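Local coordinates for DNA repair protein XRCC1 (PDB 3PC6) that acts, in a protein whose second BRCT domain this is, as a scaffold assembling protein complexes for DNA single-strand break repair, at residues Asp6-Gly10 with Lys11-Leu15; Gln53-Asp56 with Pro57-Glu61. One frame throughout, in Å; residues are numbered along the deposited sequence. Where two conformers were deposited one is given.

Interaction 1 (Asp6-Gly10 with Lys11-Leu15); sequences DFFEG and KHFFL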
ATOM      1  N   ASP B   6      14.325   2.365  -0.743  1.00 29.79           N
ATOM      2  CA  ASP B   6      13.960   1.169  -1.501  1.00 29.35           C
ATOM      3  C   ASP B   6      14.403  -0.126  -0.819  1.00 26.46           C
ATOM      4  O   ASP B   6      14.503  -1.160  -1.473  1.00 30.59           O
ATOM      5  CB  ASP B   6      14.595   1.203  -2.900  1.00 39.87           C
ATOM      6  CG  ASP B   6      14.041   2.315  -3.776  1.00 54.56           C
ATOM      7  OD1 ASP B   6      12.955   2.851  -3.465  1.00 51.49           O
ATOM      8  OD2 ASP B   6      14.694   2.641  -4.791  1.00 59.04           O
ATOM      9  N   PHE B   7      14.676  -0.081   0.481  1.00 28.15           N
ATOM     10  CA  PHE B   7      15.291  -1.242   1.138  1.00 29.43           C
ATOM     11  C   PHE B   7      14.433  -2.517   1.211  1.00 32.67           C
ATOM     12  O   PHE B   7      14.933  -3.580   1.599  1.00 27.78           O
ATOM     13  CB  PHE B   7      15.881  -0.873   2.506  1.00 22.99           C
ATOM     14  CG  PHE B   7      14.919  -0.190   3.434  1.00 25.29           C
ATOM     15  CD1 PHE B   7      13.951  -0.920   4.115  1.00 26.06           C
ATOM     16  CD2 PHE B   7      15.000   1.176   3.652  1.00 32.44           C
ATOM     17  CE1 PHE B   7      13.070  -0.289   4.984  1.00 28.48           C
ATOM     18  CE2 PHE B   7      14.123   1.815   4.515  1.00 31.98           C
ATOM     19  CZ  PHE B   7      13.155   1.082   5.182  1.00 30.22           C
ATOM     20  N   PHE B   8      13.157  -2.425   0.833  1.00 22.92           N
ATOM     21  CA  PHE B   8      12.327  -3.630   0.713  1.00 18.97           C
ATOM     22  C   PHE B   8      12.178  -4.091  -0.732  1.00 24.04           C
ATOM     23  O   PHE B   8      11.421  -5.015  -1.022  1.00 19.61           O
ATOM     24  CB  PHE B   8      10.934  -3.419   1.317  1.00 20.54           C
ATOM     25  CG  PHE B   8      10.905  -3.463   2.819  1.00 19.92           C
ATOM     26  CD1 PHE B   8      11.911  -4.091   3.527  1.00 29.42           C
ATOM     27  CD2 PHE B   8       9.856  -2.886   3.523  1.00 25.24           C
ATOM     28  CE1 PHE B   8      11.882  -4.138   4.908  1.00 26.52           C
ATOM     29  CE2 PHE B   8       9.819  -2.932   4.910  1.00 25.15           C
ATOM     30  CZ  PHE B   8      10.836  -3.560   5.602  1.00 24.82           C
ATOM     31  N   GLU B   9      12.900  -3.451  -1.646  1.00 27.00           N
ATOM     32  CA  GLU B   9      12.801  -3.813  -3.055  1.00 30.48           C
ATOM     33  C   GLU B   9      13.043  -5.306  -3.272  1.00 29.91           C
ATOM     34  O   GLU B   9      13.983  -5.878  -2.719  1.00 31.21           O
ATOM     35  CB  GLU B   9      13.798  -2.997  -3.877  1.00 38.99           C
ATOM     36  CG  GLU B   9      13.603  -3.104  -5.379  1.00 42.47           C
ATOM     37  CD  GLU B   9      14.507  -2.153  -6.143  1.00 64.50           C
ATOM     38  OE1 GLU B   9      15.657  -1.943  -5.698  1.00 66.79           O
ATOM     39  OE2 GLU B   9      14.068  -1.616  -7.183  1.00 54.74           O
ATOM     40  N   GLY B  10      12.191  -5.937  -4.078  1.00 28.53           N
ATOM     41  CA  GLY B  10      12.350  -7.347  -4.401  1.00 30.61           C
ATOM     42  C   GLY B  10      11.886  -8.326  -3.327  1.00 31.02           C
ATOM     43  O   GLY B  10      11.958  -9.535  -3.516  1.00 32.00           O
ATOM     44  N   LYS B  11      11.403  -7.814  -2.201  1.00 28.93           N
ATOM     45  CA  LYS B  11      10.962  -8.680  -1.104  1.00 19.15           C
ATOM     46  C   LYS B  11       9.436  -8.795  -1.054  1.00 23.42           C
ATOM     47  O   LYS B  11       8.742  -7.790  -1.135  1.00 24.46           O
ATOM     48  CB  LYS B  11      11.488  -8.142   0.224  1.00 21.79           C
ATOM     49  CG  LYS B  11      13.008  -8.091   0.296  1.00 32.46           C
ATOM     50  CD  LYS B  11      13.485  -7.920   1.724  1.00 40.26           C
ATOM     51  CE  LYS B  11      14.995  -7.769   1.773  1.00 46.81           C
ATOM     52  NZ  LYS B  11      15.679  -8.756   0.900  1.00 46.41           N
ATOM     53  N   HIS B  12       8.927 -10.015  -0.905  1.00 26.29           N
ATOM     54  CA  HIS B  12       7.485 -10.258  -0.893  1.00 26.45           C
ATOM     55  C   HIS B  12       6.964 -10.630   0.488  1.00 23.14           C
ATOM     56  O   HIS B  12       7.526 -11.506   1.147  1.00 19.41           O
ATOM     57  CB  HIS B  12       7.135 -11.349  -1.898  1.00 21.27           C
ATOM     58  CG  HIS B  12       7.512 -11.000  -3.303  1.00 29.51           C
ATOM     59  ND1 HIS B  12       6.596 -10.551  -4.229  1.00 33.91           N
ATOM     60  CD2 HIS B  12       8.711 -11.006  -3.932  1.00 32.47           C
ATOM     61  CE1 HIS B  12       7.211 -10.306  -5.372  1.00 40.16           C
ATOM     62  NE2 HIS B  12       8.496 -10.573  -5.219  1.00 40.58           N
ATOM     63  N   PHE B  13       5.897  -9.951   0.917  1.00 18.74           N
ATOM     64  CA  PHE B  13       5.354 -10.115   2.264  1.00 20.37           C
ATOM     65  C   PHE B  13       3.923 -10.629   2.214  1.00 16.94           C
ATOM     66  O   PHE B  13       3.157 -10.268   1.318  1.00 20.76           O
ATOM     67  CB  PHE B  13       5.348  -8.769   3.011  1.00 17.41           C
ATOM     68  CG  PHE B  13       6.703  -8.117   3.126  1.00 21.53           C
ATOM     69  CD1 PHE B  13       7.323  -7.559   2.013  1.00 17.15           C
ATOM     70  CD2 PHE B  13       7.336  -8.033   4.352  1.00 18.19           C
ATOM     71  CE1 PHE B  13       8.569  -6.951   2.119  1.00 20.07           C
ATOM     72  CE2 PHE B  13       8.576  -7.435   4.470  1.00 22.11           C
ATOM     73  CZ  PHE B  13       9.196  -6.887   3.349  1.00 21.06           C
ATOM     74  N   PHE B  14       3.570 -11.465   3.181  1.00 13.08           N
ATOM     75  CA  PHE B  14       2.187 -11.842   3.435  1.00 14.86           C
ATOM     76  C   PHE B  14       1.851 -11.435   4.872  1.00 16.29           C
ATOM     77  O   PHE B  14       2.563 -11.795   5.806  1.00 15.12           O
ATOM     78  CB  PHE B  14       2.006 -13.348   3.261  1.00 15.09           C
ATOM     79  CG  PHE B  14       0.615 -13.827   3.545  1.00 15.05           C
ATOM     80  CD1 PHE B  14      -0.370 -13.756   2.573  1.00 20.31           C
ATOM     81  CD2 PHE B  14       0.294 -14.369   4.782  1.00 16.55           C
ATOM     82  CE1 PHE B  14      -1.660 -14.209   2.838  1.00 19.74           C
ATOM     83  CE2 PHE B  14      -0.987 -14.817   5.057  1.00 18.32           C
ATOM     84  CZ  PHE B  14      -1.969 -14.731   4.081  1.00 23.10           C
ATOM     85  N   LEU B  15       0.790 -10.657   5.053  1.00 15.11           N
ATOM     86  CA  LEU B  15       0.406 -10.236   6.395  1.00 12.98           C
ATOM     87  C   LEU B  15      -0.577 -11.259   6.955  1.00 17.21           C
ATOM     88  O   LEU B  15      -1.703 -11.413   6.473  1.00 16.46           O
ATOM     89  CB  LEU B  15      -0.189  -8.812   6.384  1.00 12.25           C
ATOM     90  CG  LEU B  15       0.743  -7.730   5.798  1.00 14.71           C
ATOM     91  CD1 LEU B  15       0.094  -6.330   5.878  1.00 16.14           C
ATOM     92  CD2 LEU B  15       2.116  -7.714   6.472  1.00 18.42           C
TER

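Interaction 2 (Gln53-Asp56 with Pro57-Glu61); sequences QEWD and PNFEE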
ATOM      1  N   GLN B  53       0.544 -13.151  16.052  0.60 20.58           N
ATOM      2  CA  GLN B  53      -0.146 -14.246  16.737  0.60 23.13           C
ATOM      3  C   GLN B  53       0.808 -15.359  17.182  0.60 26.72           C
ATOM      4  O   GLN B  53       1.987 -15.346  16.839  0.60 20.09           O
ATOM      5  CB  GLN B  53      -1.205 -14.845  15.801  0.60 23.71           C
ATOM      6  CG  GLN B  53      -2.103 -13.812  15.118  0.60 24.32           C
ATOM      7  CD  GLN B  53      -3.147 -13.219  16.047  0.60 27.70           C
ATOM      8  OE1 GLN B  53      -3.366 -12.004  16.064  0.60 35.00           O
ATOM      9  NE2 GLN B  53      -3.803 -14.074  16.822  0.60 29.96           N
ATOM     10  N   GLU B  54       0.286 -16.321  17.942  1.00 25.46           N
ATOM     11  CA  GLU B  54       1.034 -17.531  18.272  1.00 31.75           C
ATOM     12  C   GLU B  54       1.322 -18.288  16.975  1.00 24.06           C
ATOM     13  O   GLU B  54       0.559 -18.180  16.017  1.00 22.04           O
ATOM     14  CB  GLU B  54       0.223 -18.428  19.225  1.00 32.56           C
ATOM     15  N   TRP B  55       2.420 -19.032  16.943  1.00 24.50           N
ATOM     16  CA  TRP B  55       2.731 -19.905  15.816  1.00 25.09           C
ATOM     17  C   TRP B  55       1.482 -20.665  15.393  1.00 27.94           C
ATOM     18  O   TRP B  55       0.761 -21.207  16.230  1.00 24.09           O
ATOM     19  CB  TRP B  55       3.824 -20.912  16.202  1.00 23.44           C
ATOM     20  CG  TRP B  55       4.244 -21.830  15.082  1.00 20.82           C
ATOM     21  CD1 TRP B  55       3.776 -23.089  14.829  1.00 18.00           C
ATOM     22  CD2 TRP B  55       5.224 -21.557  14.075  1.00 20.39           C
ATOM     23  NE1 TRP B  55       4.410 -23.616  13.728  1.00 18.21           N
ATOM     24  CE2 TRP B  55       5.297 -22.691  13.243  1.00 18.06           C
ATOM     25  CE3 TRP B  55       6.043 -20.460  13.790  1.00 20.82           C
ATOM     26  CZ2 TRP B  55       6.155 -22.760  12.150  1.00 15.62           C
ATOM     27  CZ3 TRP B  55       6.899 -20.538  12.706  1.00 19.20           C
ATOM     28  CH2 TRP B  55       6.945 -21.680  11.900  1.00 19.32           C
ATOM     29  N   ASP B  56       1.224 -20.689  14.091  1.00 22.47           N
ATOM     30  CA  ASP B  56       0.120 -21.463  13.534  1.00 23.63           C
ATOM     31  C   ASP B  56       0.677 -22.788  13.027  1.00 20.13           C
ATOM     32  O   ASP B  56       1.565 -22.802  12.173  1.00 21.30           O
ATOM     33  CB  ASP B  56      -0.530 -20.673  12.390  1.00 23.37           C
ATOM     34  CG  ASP B  56      -1.747 -21.380  11.792  1.00 27.83           C
ATOM     35  OD1 ASP B  56      -1.870 -22.616  11.939  1.00 25.08           O
ATOM     36  OD2 ASP B  56      -2.570 -20.690  11.154  1.00 30.11           O
ATOM     37  N   PRO B  57       0.164 -23.912  13.555  1.00 23.58           N
ATOM     38  CA  PRO B  57       0.651 -25.231  13.137  1.00 31.33           C
ATOM     39  C   PRO B  57       0.553 -25.457  11.630  1.00 23.37           C
ATOM     40  O   PRO B  57       1.294 -26.277  11.092  1.00 28.31           O
ATOM     41  CB  PRO B  57      -0.268 -26.211  13.890  1.00 33.02           C
ATOM     42  CG  PRO B  57      -0.748 -25.454  15.069  1.00 32.45           C
ATOM     43  CD  PRO B  57      -0.833 -24.005  14.641  1.00 28.33           C
ATOM     44  N   ASN B  58      -0.355 -24.750  10.965  0.72 24.62           N
ATOM     45  CA  ASN B  58      -0.493 -24.869   9.516  0.72 26.03           C
ATOM     46  C   ASN B  58       0.684 -24.266   8.749  0.72 26.32           C
ATOM     47  O   ASN B  58       0.842 -24.516   7.553  0.72 26.67           O
ATOM     48  CB  ASN B  58      -1.807 -24.242   9.042  0.72 32.46           C
ATOM     49  CG  ASN B  58      -3.025 -24.982   9.561  0.72 36.42           C
ATOM     50  OD1 ASN B  58      -2.939 -26.148   9.947  0.72 41.45           O
ATOM     51  ND2 ASN B  58      -4.164 -24.306   9.577  0.72 32.89           N
ATOM     52  N   PHE B  59       1.505 -23.474   9.434  1.00 18.80           N
ATOM     53  CA  PHE B  59       2.709 -22.915   8.822  1.00 19.85           C
ATOM     54  C   PHE B  59       3.605 -24.075   8.362  1.00 20.77           C
ATOM     55  O   PHE B  59       4.397 -23.937   7.431  1.00 18.25           O
ATOM     56  CB  PHE B  59       3.490 -22.032   9.800  1.00 18.30           C
ATOM     57  CG  PHE B  59       2.865 -20.689  10.062  1.00 19.64           C
ATOM     58  CD1 PHE B  59       1.910 -20.157   9.199  1.00 16.93           C
ATOM     59  CD2 PHE B  59       3.262 -19.938  11.166  1.00 16.64           C
ATOM     60  CE1 PHE B  59       1.348 -18.909   9.451  1.00 19.86           C
ATOM     61  CE2 PHE B  59       2.714 -18.698  11.423  1.00 20.96           C
ATOM     62  CZ  PHE B  59       1.750 -18.181  10.567  1.00 19.67           C
ATOM     63  N   GLU B  60       3.476 -25.222   9.015  1.00 20.28           N
ATOM     64  CA  GLU B  60       4.266 -26.377   8.618  1.00 23.89           C
ATOM     65  C   GLU B  60       3.930 -26.807   7.184  1.00 25.81           C
ATOM     66  O   GLU B  60       4.816 -27.200   6.428  1.00 21.89           O
ATOM     67  CB  GLU B  60       4.110 -27.547   9.598  1.00 25.99           C
ATOM     68  CG  GLU B  60       5.115 -28.663   9.309  1.00 37.18           C
ATOM     69  CD  GLU B  60       5.080 -29.805  10.316  1.00 47.49           C
ATOM     70  OE1 GLU B  60       4.400 -29.681  11.361  1.00 40.27           O
ATOM     71  OE2 GLU B  60       5.746 -30.832  10.057  1.00 52.96           O
ATOM     72  N   GLU B  61       2.656 -26.719   6.805  1.00 23.78           N
ATOM     73  CA  GLU B  61       2.259 -27.051   5.437  1.00 27.09           C
ATOM     74  C   GLU B  61       2.739 -25.984   4.459  1.00 23.03           C
ATOM     75  O   GLU B  61       3.127 -26.282   3.332  1.00 19.98           O
ATOM     76  CB  GLU B  61       0.739 -27.242   5.316  1.00 24.06           C
ATOM     77  CG  GLU B  61       0.153 -28.271   6.266  1.00 33.48           C
ATOM     78  CD  GLU B  61       0.799 -29.646   6.152  1.00 52.27           C
ATOM     79  OE1 GLU B  61       0.797 -30.377   7.165  1.00 74.40           O
ATOM     80  OE2 GLU B  61       1.309 -30.001   5.064  1.00 46.26           O
TER

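Interaction 1 (Asp6-Gly10 with Lys11-Leu15)
Phe13 points the edge of its ring at the face of Phe8 in an edge-to-face pair, centroids 5.0 Å apart and planes at 57°. A single atom does the touching: Phe13 CZ sits over the middle of the Phe8 ring, 3.9 Å from Phe8 CG. On the opposite face of Phe8 lies CE1 of Phe7, so the ring is held between two aromatic neighbours. Lys11 CB rests 3.4 Å from Phe8 O, and chi1 of -61°, which turns CG to the side of the backbone N, keeps CG by the same oxygen. His12 CD2 lies 3.6 Å from Gly10 O, while His12 ND1 is hydrogen-bonded to Glu39 OE2. The backbone bends sharply between the partners. A type I turn from Asp6 to Glu9 runs into a type II turn from Phe8 to Lys11, closed by Lys11 N donating to Phe8 O at 3.0 Å; Gly10 takes the positive phi of 79° that this second turn needs. The double turn delivers the chain into strand 12-16, a central strand of the parallel BRCT sheet. Farther out, Phe34 meets Phe7 and Phe48 meets Phe13, and Val31 of helix 23-33 also packs on Phe13. At the start of the turns, Asp6 forms a salt bridge with Arg29 of the second subunit.

Interaction 2 (Gln53-Asp56 with Pro57-Glu61)
Two aromatic rings, Trp55 and Phe59, make the main apolar contact. The edge of Phe59 is directed at the six-membered ring of Trp55, with centroids 5.1 Å apart and planes nearly perpendicular at 88°. CD2 of Phe59 is the atom over the indole face, and the CB of the same residue adds a second touch, 3.6 Å from Trp55 CZ2. Phe59 also receives a CH-pi contact: Asp56 CB stands 3.7 Å from the ring centroid, only 6° off the normal, so one residue covers the face while its neighbour Trp55 meets the edge. The ring environment continues with Phe71, which touches both aromatics, and Tyr16, which meets Phe59 edge-to-face.

The polar contacts all start from Asp56. A chi1 of -177° swings the carboxylate away from the backbone N and forward over the turn that Asp56 itself begins, where OD1 accepts from Asn58 N at 2.8 Å, the donor lying well above the carboxylate plane. The main-chain Asp56 O accepts from Phe59 N at 2.8 Å, closing a type I turn. The other carboxylate oxygen, OD2, is hydrogen-bonded to Tyr16 OH, which helps fix the rotation of the group.

Asp56 OD1 accepting from the N-H two residues on is an Asx turn, a capping bond laid over the type I turn that leads into helix 59-65 of the BRCT fold.

How the interactions relate
Both contacts are local, each joining a loop to the regular element that follows, but they lie on opposite sides of the chain's centre, with their own centres about 21 Å apart. Interaction 1 is partly buried and leads into a strand; interaction 2 is a surface contact and leads into a helix, although Phe59 itself is buried. Each combines an edge-to-face ring pair with a backbone-closed turn. The chemistry then diverges: interaction 1 has a single backbone bond across it, closing a type II turn, whereas the helix entry adds a carboxylate cap. Asp6, at the start of 6-10, makes a salt bridge to the second subunit, while no other chain of the assembly touches interaction 2.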